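Local coordinates for Thiol:disulfide interchange protein DsbA (Pseudomonas aeruginosa, PDB 4ZL8) that probably forms disulfide bonds in other periplasmic proteins by passing on its own redox-active disulfide, as a member of the DsbA branch of the thioredoxin family, at residues 41-46 / 152-157; 33-38 / 89-94. The protein carries 1 engineered substitution. All coordinates share one frame; numbering follows the deposited sequence.

Contact 1 of 2, residues 41-46 / 152-157; sequences YAFEPT and GVPTMV
Phe43 reaches from the helix to the cis-proline loop with its ring alone, and Pro154 and Met156 meet it at the neighbouring ring atoms CD2 and CE2. CD2 of Phe43 lies 4.4 Å from CB of Pro154, which approaches obliquely, while one atom further round CE2 of Phe43 stands 4.3 Å from SD of Met156, close to the ring plane and therefore at the edge. Contacts of this length, with no hydrogen bond across and only 104 Å² buried in total, describe loose apolar packing. The Phe43 ring is carried across because its CG extends away from the backbone N (chi1 -169°). Met156 arrives differently: three successive turns of about -60° fold its chain into a compact hook, and this brings the sulfur nearer to the helix than the direction of its CB would suggest. The peptide bond before Pro154 is cis, the hallmark of the thioredoxin fold beside the CxxC disulfide, and consistent with this the Pro154 side chain touches Cys37 and Cys40. Within this loop, the hydroxyl of Thr155 donates to O of Gly152 at 2.7 Å, from above the carbonyl plane, tying the start of the strand back over the cis bond. All three touching side chains are buried: Phe43 and Met156 also pack on Thr175 of helix 172-188, and Glu31 of strand 27-33 lies against all three, so the contact fills the layer between helix 38-52, helix 172-188 and the central sheet.

Contact 2 of 2, residues 33-38 / 89-94; sequences FWYGCP and DVHNAV
The loop carrying the first cysteine of the thioredoxin-type CxxC motif, which runs from strand 27-33 into helix 38-52, rests here on helix 87-99 of the helical part of DsbA. Tyr35 makes the contact from the loop, and Val94 and His91, about one helical turn apart, receive it. The evidence for a CH-pi interaction is direct: CG1 of Val94 sits 3.5 Å from the centroid of the Tyr35 ring and only 7° off its normal. All six ring carbons of Tyr35 consequently lie at similar distances from that methyl, the nearest being CD1 at 3.6 Å. Val94 presents this branch because CG1 is anti to its backbone N (chi1 170°). On the opposite face CE2 of Phe33 lies 3.6 Å above the Tyr35 plane, toward the rim, so the phenol is clamped between a methyl group and an aromatic edge carbon. His91 comes to the edge of the same ring, with ND1 4.1 Å from CE1 of Tyr35, a van der Waals approach. The polar ends are held by a carboxylate: OE2 of Glu87 is hydrogen-bonded to both the Tyr35 hydroxyl and ND1 of His91, which would help to fix the rotation of the imidazole. Trp34 to Cys37 form a type I beta turn with Tyr35 as its second residue, and Cys37 takes the N-cap position of helix 38-52, with its sulfur in the disulfide to Cys40. That turn folds back under the indole of Trp34: CA of Gly36 lies 3.4 Å from the ring plane, over its centre, and the Cys37 N, bonded to O of Trp34 at 3.0 Å, is displaced toward the rim over the same face.

Overall arrangement
The two contacts have centres about 11 Å apart. Contact 2 contains Cys37 of the Cys37-Cys40 disulfide, predicted to be redox-active, and contact 1 lies beside it through Pro154. Along the chain their segments alternate, 33-38, 41-46, 89-94 and 152-157, so the cysteine loop and helix 38-52 are each pinned by a later part of the chain. Contact 1 joins that helix to the cis-proline side of the thioredoxin sheet, and contact 2 joins the loop to helix 87-99. They touch directly: OE1 of Glu44 lies 2.6 Å from NE2 of His91, a probable hydrogen bond, and CD of Pro154 packs 4.0 Å from SG of Cys37. This is consistent with an active site at the junction of the sheet and the helical part.

Contact 1 of 2, residues 41-46 / 152-157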
ATOM      1  N   TYR A  41       8.677   5.866  -3.542  1.00 10.24           N
ATOM      2  CA  TYR A  41       9.695   5.261  -4.397  1.00 10.41           C
ATOM      3  C   TYR A  41      10.994   5.048  -3.624  1.00 11.34           C
ATOM      4  O   TYR A  41      11.585   3.967  -3.677  1.00 12.69           O
ATOM      5  CB  TYR A  41       9.917   6.135  -5.644  1.00 11.69           C
ATOM      6  CG  TYR A  41      10.970   5.638  -6.610  1.00 13.83           C
ATOM      7  CD1 TYR A  41      10.827   4.444  -7.271  1.00 13.75           C
ATOM      8  CD2 TYR A  41      12.087   6.395  -6.883  1.00 17.17           C
ATOM      9  CE1 TYR A  41      11.779   3.994  -8.158  1.00 16.78           C
ATOM     10  CE2 TYR A  41      13.048   5.960  -7.767  1.00 19.93           C
ATOM     11  CZ  TYR A  41      12.879   4.762  -8.407  1.00 18.39           C
ATOM     12  OH  TYR A  41      13.835   4.302  -9.285  1.00 23.38           O
ATOM     13  N   ALA A  42      11.420   6.070  -2.885  1.00 11.45           N
ATOM     14  CA  ALA A  42      12.693   5.989  -2.188  1.00 11.39           C
ATOM     15  C   ALA A  42      12.677   4.975  -1.039  1.00 11.13           C
ATOM     16  O   ALA A  42      13.732   4.478  -0.652  1.00 13.74           O
ATOM     17  CB  ALA A  42      13.080   7.348  -1.672  1.00 12.63           C
ATOM     18  N   PHE A  43      11.500   4.697  -0.488  1.00 10.52           N
ATOM     19  CA  PHE A  43      11.335   3.718   0.592  1.00 10.81           C
ATOM     20  C   PHE A  43      11.337   2.288   0.091  1.00 11.03           C
ATOM     21  O   PHE A  43      11.620   1.359   0.864  1.00 11.93           O
ATOM     22  CB  PHE A  43      10.018   4.024   1.305  1.00 11.28           C
ATOM     23  CG  PHE A  43       9.789   3.299   2.620  1.00 11.63           C
ATOM     24  CD1 PHE A  43      10.806   3.078   3.531  1.00 13.13           C
ATOM     25  CD2 PHE A  43       8.496   2.945   2.962  1.00 11.32           C
ATOM     26  CE1 PHE A  43      10.538   2.446   4.755  1.00 14.87           C
ATOM     27  CE2 PHE A  43       8.225   2.328   4.176  1.00 13.53           C
ATOM     28  CZ  PHE A  43       9.249   2.089   5.076  1.00 13.71           C
ATOM     29  N   GLU A  44      11.040   2.072  -1.189  1.00 11.01           N
ATOM     30  CA  GLU A  44      10.928   0.711  -1.717  1.00 12.68           C
ATOM     31  C   GLU A  44      12.121  -0.201  -1.421  1.00 12.84           C
ATOM     32  O   GLU A  44      11.914  -1.354  -1.031  1.00 13.65           O
ATOM     33  CB  GLU A  44      10.631   0.736  -3.217  1.00 13.23           C
ATOM     34  CG  GLU A  44       9.217   1.184  -3.520  1.00 11.27           C
ATOM     35  CD  GLU A  44       8.189   0.124  -3.209  1.00 11.89           C
ATOM     36  OE1 GLU A  44       8.142  -0.863  -3.957  1.00 13.67           O
ATOM     37  OE2 GLU A  44       7.461   0.254  -2.205  1.00 14.82           O
ATOM     38  N   PRO A  45      13.355   0.270  -1.610  1.00 12.44           N
ATOM     39  CA  PRO A  45      14.475  -0.653  -1.348  1.00 14.05           C
ATOM     40  C   PRO A  45      14.581  -1.090   0.118  1.00 14.03           C
ATOM     41  O   PRO A  45      15.255  -2.085   0.428  1.00 16.41           O
ATOM     42  CB  PRO A  45      15.716   0.145  -1.770  1.00 15.03           C
ATOM     43  CG  PRO A  45      15.196   1.253  -2.617  1.00 16.31           C
ATOM     44  CD  PRO A  45      13.797   1.540  -2.207  1.00 13.17           C
ATOM     45  N   THR A  46      13.899  -0.380   1.002  1.00 13.73           N
ATOM     46  CA  THR A  46      13.880  -0.743   2.421  1.00 16.61           C
ATOM     47  C   THR A  46      12.703  -1.674   2.727  1.00 14.94           C
ATOM     48  O   THR A  46      12.882  -2.744   3.320  1.00 14.89           O
ATOM     49  CB  THR A  46      13.816   0.522   3.293  1.00 16.17           C
ATOM     50  OG1 THR A  46      14.992   1.316   3.054  1.00 18.46           O
ATOM     51  CG2 THR A  46      13.772   0.169   4.771  1.00 17.26           C
ATOM     52  N   GLY A 152      -1.385  11.570   4.317  1.00 13.52           N
ATOM     53  CA  GLY A 152      -0.288  11.576   3.379  1.00 13.42           C
ATOM     54  C   GLY A 152       0.391  10.230   3.372  1.00 12.08           C
ATOM     55  O   GLY A 152       0.024   9.320   4.143  1.00 11.41           O
ATOM     56  N   VAL A 153       1.378  10.094   2.496  1.00 11.04           N
ATOM     57  CA  VAL A 153       2.049   8.827   2.245  1.00 10.94           C
ATOM     58  C   VAL A 153       3.554   9.061   2.120  1.00 10.74           C
ATOM     59  O   VAL A 153       3.975  10.200   1.846  1.00 11.48           O
ATOM     60  CB  VAL A 153       1.503   8.156   0.967  1.00 10.85           C
ATOM     61  CG1 VAL A 153       0.043   7.743   1.177  1.00 11.89           C
ATOM     62  CG2 VAL A 153       1.639   9.043  -0.247  1.00 12.51           C
ATOM     63  N   PRO A 154       4.357   8.013   2.334  1.00  9.30           N
ATOM     64  CA  PRO A 154       3.952   6.681   2.808  1.00  9.55           C
ATOM     65  C   PRO A 154       3.592   6.707   4.287  1.00 11.75           C
ATOM     66  O   PRO A 154       4.232   7.395   5.077  1.00 11.87           O
ATOM     67  CB  PRO A 154       5.189   5.833   2.538  1.00 11.59           C
ATOM     68  CG  PRO A 154       6.338   6.809   2.594  1.00 11.99           C
ATOM     69  CD  PRO A 154       5.810   8.119   2.100  1.00 11.91           C
ATOM     70  N   THR A 155       2.570   5.927   4.651  1.00  9.52           N
ATOM     71  CA  THR A 155       2.143   5.774   6.040  1.00  8.40           C
ATOM     72  C   THR A 155       1.866   4.314   6.285  1.00  9.31           C
ATOM     73  O   THR A 155       1.317   3.615   5.432  1.00 10.81           O
ATOM     74  CB  THR A 155       0.884   6.590   6.329  1.00 10.61           C
ATOM     75  OG1 THR A 155       1.176   7.983   6.172  1.00 11.38           O
ATOM     76  CG2 THR A 155       0.356   6.365   7.746  1.00 10.77           C
ATOM     77  N   MET A 156       2.285   3.855   7.455  1.00  8.97           N
ATOM     78  CA  MET A 156       2.091   2.469   7.857  1.00  8.90           C
ATOM     79  C   MET A 156       0.957   2.377   8.874  1.00  8.91           C
ATOM     80  O   MET A 156       0.796   3.252   9.733  1.00  9.00           O
ATOM     81  CB  MET A 156       3.344   1.946   8.550  1.00 10.42           C
ATOM     82  CG  MET A 156       4.625   2.072   7.758  1.00 10.42           C
ATOM     83  SD  MET A 156       4.589   1.209   6.173  1.00 12.15           S
ATOM     84  CE  MET A 156       4.248  -0.453   6.659  1.00 13.77           C
ATOM     85  N   VAL A 157       0.181   1.296   8.773  1.00  8.98           N
ATOM     86  CA  VAL A 157      -0.799   0.950   9.800  1.00  9.29           C
ATOM     87  C   VAL A 157      -0.650  -0.525  10.131  1.00  9.27           C
ATOM     88  O   VAL A 157      -0.701  -1.382   9.245  1.00 10.11           O
ATOM     89  CB  VAL A 157      -2.274   1.258   9.397  1.00  9.36           C
ATOM     90  CG1 VAL A 157      -3.218   0.890  10.535  1.00 10.60           C
ATOM     91  CG2 VAL A 157      -2.441   2.716   9.004  1.00  9.48           C
TER

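Contact 2 of 2, residues 33-38 / 89-94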
ATOM      1  N   PHE A  33       0.226   4.171   0.083  1.00  8.66           N
ATOM      2  CA  PHE A  33       1.228   4.689  -0.846  1.00  9.68           C
ATOM      3  C   PHE A  33       0.526   5.277  -2.068  1.00  9.08           C
ATOM      4  O   PHE A  33      -0.667   5.122  -2.262  1.00  9.74           O
ATOM      5  CB  PHE A  33       2.191   3.566  -1.277  1.00  9.80           C
ATOM      6  CG  PHE A  33       1.662   2.741  -2.391  1.00 10.03           C
ATOM      7  CD1 PHE A  33       0.570   1.907  -2.197  1.00 12.46           C
ATOM      8  CD2 PHE A  33       2.237   2.788  -3.645  1.00 12.22           C
ATOM      9  CE1 PHE A  33       0.061   1.182  -3.238  1.00 14.04           C
ATOM     10  CE2 PHE A  33       1.716   2.058  -4.685  1.00 14.74           C
ATOM     11  CZ  PHE A  33       0.650   1.244  -4.473  1.00 14.80           C
ATOM     12  N   TRP A  34       1.307   5.945  -2.903  1.00  9.47           N
ATOM     13  CA  TRP A  34       0.909   6.313  -4.248  1.00  9.08           C
ATOM     14  C   TRP A  34       2.115   6.003  -5.130  1.00  8.38           C
ATOM     15  O   TRP A  34       3.243   6.352  -4.800  1.00  9.67           O
ATOM     16  CB  TRP A  34       0.512   7.805  -4.298  1.00  9.33           C
ATOM     17  CG  TRP A  34       0.436   8.433  -5.652  1.00 10.15           C
ATOM     18  CD1 TRP A  34      -0.104   7.900  -6.788  1.00  9.79           C
ATOM     19  CD2 TRP A  34       0.953   9.723  -6.014  1.00 10.68           C
ATOM     20  NE1 TRP A  34       0.042   8.784  -7.830  1.00 10.61           N
ATOM     21  CE2 TRP A  34       0.691   9.905  -7.383  1.00  9.48           C
ATOM     22  CE3 TRP A  34       1.599  10.742  -5.311  1.00 10.66           C
ATOM     23  CZ2 TRP A  34       1.057  11.054  -8.066  1.00 10.44           C
ATOM     24  CZ3 TRP A  34       1.976  11.894  -6.000  1.00 11.14           C
ATOM     25  CH2 TRP A  34       1.699  12.035  -7.359  1.00 11.94           C
ATOM     26  N   TYR A  35       1.884   5.382  -6.274  1.00  9.16           N
ATOM     27  CA  TYR A  35       2.976   5.084  -7.197  1.00  9.24           C
ATOM     28  C   TYR A  35       3.801   6.314  -7.585  1.00  9.88           C
ATOM     29  O   TYR A  35       4.998   6.184  -7.853  1.00 10.99           O
ATOM     30  CB  TYR A  35       2.458   4.459  -8.478  1.00 11.59           C
ATOM     31  CG  TYR A  35       2.063   2.997  -8.465  1.00 10.33           C
ATOM     32  CD1 TYR A  35       2.954   1.994  -8.097  1.00 11.61           C
ATOM     33  CD2 TYR A  35       0.836   2.604  -8.964  1.00 10.15           C
ATOM     34  CE1 TYR A  35       2.598   0.659  -8.164  1.00 11.05           C
ATOM     35  CE2 TYR A  35       0.471   1.286  -9.036  1.00 12.18           C
ATOM     36  CZ  TYR A  35       1.353   0.311  -8.660  1.00 11.61           C
ATOM     37  OH  TYR A  35       0.930  -0.991  -8.781  1.00 13.51           O
ATOM     38  N   GLY A  36       3.179   7.492  -7.652  1.00  9.60           N
ATOM     39  CA  GLY A  36       3.859   8.701  -8.073  1.00 10.28           C
ATOM     40  C   GLY A  36       4.576   9.463  -6.963  1.00 10.68           C
ATOM     41  O   GLY A  36       5.182  10.489  -7.225  1.00 10.83           O
ATOM     42  N   CYS A  37       4.496   8.950  -5.738  1.00  9.02           N
ATOM     43  CA  CYS A  37       5.026   9.601  -4.555  1.00  9.85           C
ATOM     44  C   CYS A  37       6.532   9.349  -4.464  1.00 10.10           C
ATOM     45  O   CYS A  37       6.959   8.214  -4.331  1.00 10.26           O
ATOM     46  CB  CYS A  37       4.245   9.070  -3.342  1.00 10.30           C
ATOM     47  SG  CYS A  37       5.050   9.023  -1.737  1.00 11.06           S
ATOM     48  N   PRO A  38       7.351  10.416  -4.554  1.00 10.40           N
ATOM     49  CA  PRO A  38       8.799  10.153  -4.561  1.00  9.91           C
ATOM     50  C   PRO A  38       9.343   9.550  -3.249  1.00 10.50           C
ATOM     51  O   PRO A  38      10.279   8.754  -3.319  1.00 10.78           O
ATOM     52  CB  PRO A  38       9.425  11.522  -4.839  1.00 13.06           C
ATOM     53  CG  PRO A  38       8.355  12.427  -5.121  1.00 16.32           C
ATOM     54  CD  PRO A  38       7.032  11.814  -4.858  1.00  9.58           C
ATOM     55  N   ASP A  89       4.292  -8.869  -9.848  1.00 18.70           N
ATOM     56  CA  ASP A  89       5.203  -9.139 -10.955  1.00 22.17           C
ATOM     57  C   ASP A  89       5.645  -7.881 -11.709  1.00 18.68           C
ATOM     58  O   ASP A  89       6.742  -7.850 -12.260  1.00 21.40           O
ATOM     59  CB  ASP A  89       4.542 -10.103 -11.947  1.00 29.22           C
ATOM     60  CG  ASP A  89       4.048 -11.384 -11.288  1.00 45.82           C
ATOM     61  OD1 ASP A  89       4.826 -12.024 -10.541  1.00 39.61           O
ATOM     62  OD2 ASP A  89       2.873 -11.746 -11.519  1.00 51.08           O
ATOM     63  N   VAL A  90       4.803  -6.854 -11.721  1.00 14.46           N
ATOM     64  CA  VAL A  90       5.087  -5.612 -12.447  1.00 15.10           C
ATOM     65  C   VAL A  90       5.298  -4.413 -11.510  1.00 13.75           C
ATOM     66  O   VAL A  90       5.516  -3.295 -11.971  1.00 14.15           O
ATOM     67  CB  VAL A  90       3.988  -5.270 -13.463  1.00 16.21           C
ATOM     68  CG1 VAL A  90       3.744  -6.431 -14.434  1.00 19.59           C
ATOM     69  CG2 VAL A  90       2.684  -4.885 -12.764  1.00 15.03           C
ATOM     70  N   HIS A  91       5.279  -4.671 -10.206  1.00 14.62           N
ATOM     71  CA  HIS A  91       5.345  -3.604  -9.200  1.00 14.35           C
ATOM     72  C   HIS A  91       6.572  -2.701  -9.363  1.00 12.20           C
ATOM     73  O   HIS A  91       6.437  -1.469  -9.459  1.00 12.89           O
ATOM     74  CB  HIS A  91       5.341  -4.243  -7.807  1.00 14.41           C
ATOM     75  CG  HIS A  91       5.454  -3.258  -6.688  1.00 13.56           C
ATOM     76  ND1 HIS A  91       4.387  -2.530  -6.220  1.00 13.25           N
ATOM     77  CD2 HIS A  91       6.516  -2.905  -5.928  1.00 16.23           C
ATOM     78  CE1 HIS A  91       4.793  -1.747  -5.233  1.00 11.94           C
ATOM     79  NE2 HIS A  91       6.076  -1.958  -5.037  1.00 14.87           N
ATOM     80  N   ASN A  92       7.763  -3.278  -9.406  1.00 13.86           N
ATOM     81  CA  ASN A  92       8.989  -2.495  -9.526  1.00 15.63           C
ATOM     82  C   ASN A  92       8.969  -1.743 -10.854  1.00 15.21           C
ATOM     83  O   ASN A  92       9.376  -0.580 -10.925  1.00 14.71           O
ATOM     84  CB  ASN A  92      10.257  -3.352  -9.450  1.00 15.72           C
ATOM     85  CG  ASN A  92      10.436  -4.052  -8.106  1.00 23.06           C
ATOM     86  OD1 ASN A  92       9.834  -3.686  -7.106  1.00 20.71           O
ATOM     87  ND2 ASN A  92      11.278  -5.076  -8.089  1.00 25.98           N
ATOM     88  N   ALA A  93       8.501  -2.397 -11.911  1.00 13.92           N
ATOM     89  CA  ALA A  93       8.471  -1.772 -13.229  1.00 14.96           C
ATOM     90  C   ALA A  93       7.573  -0.537 -13.280  1.00 13.36           C
ATOM     91  O   ALA A  93       7.902   0.428 -13.976  1.00 13.99           O
ATOM     92  CB  ALA A  93       8.037  -2.789 -14.288  1.00 16.34           C
ATOM     93  N   VAL A  94       6.459  -0.564 -12.562  1.00 11.91           N
ATOM     94  CA  VAL A  94       5.563   0.588 -12.551  1.00 12.51           C
ATOM     95  C   VAL A  94       6.251   1.748 -11.849  1.00 11.88           C
ATOM     96  O   VAL A  94       6.281   2.858 -12.365  1.00 12.07           O
ATOM     97  CB  VAL A  94       4.208   0.260 -11.892  1.00 11.15           C
ATOM     98  CG1 VAL A  94       3.386   1.520 -11.677  1.00 11.66           C
ATOM     99  CG2 VAL A  94       3.426  -0.743 -12.742  1.00 14.59           C
TER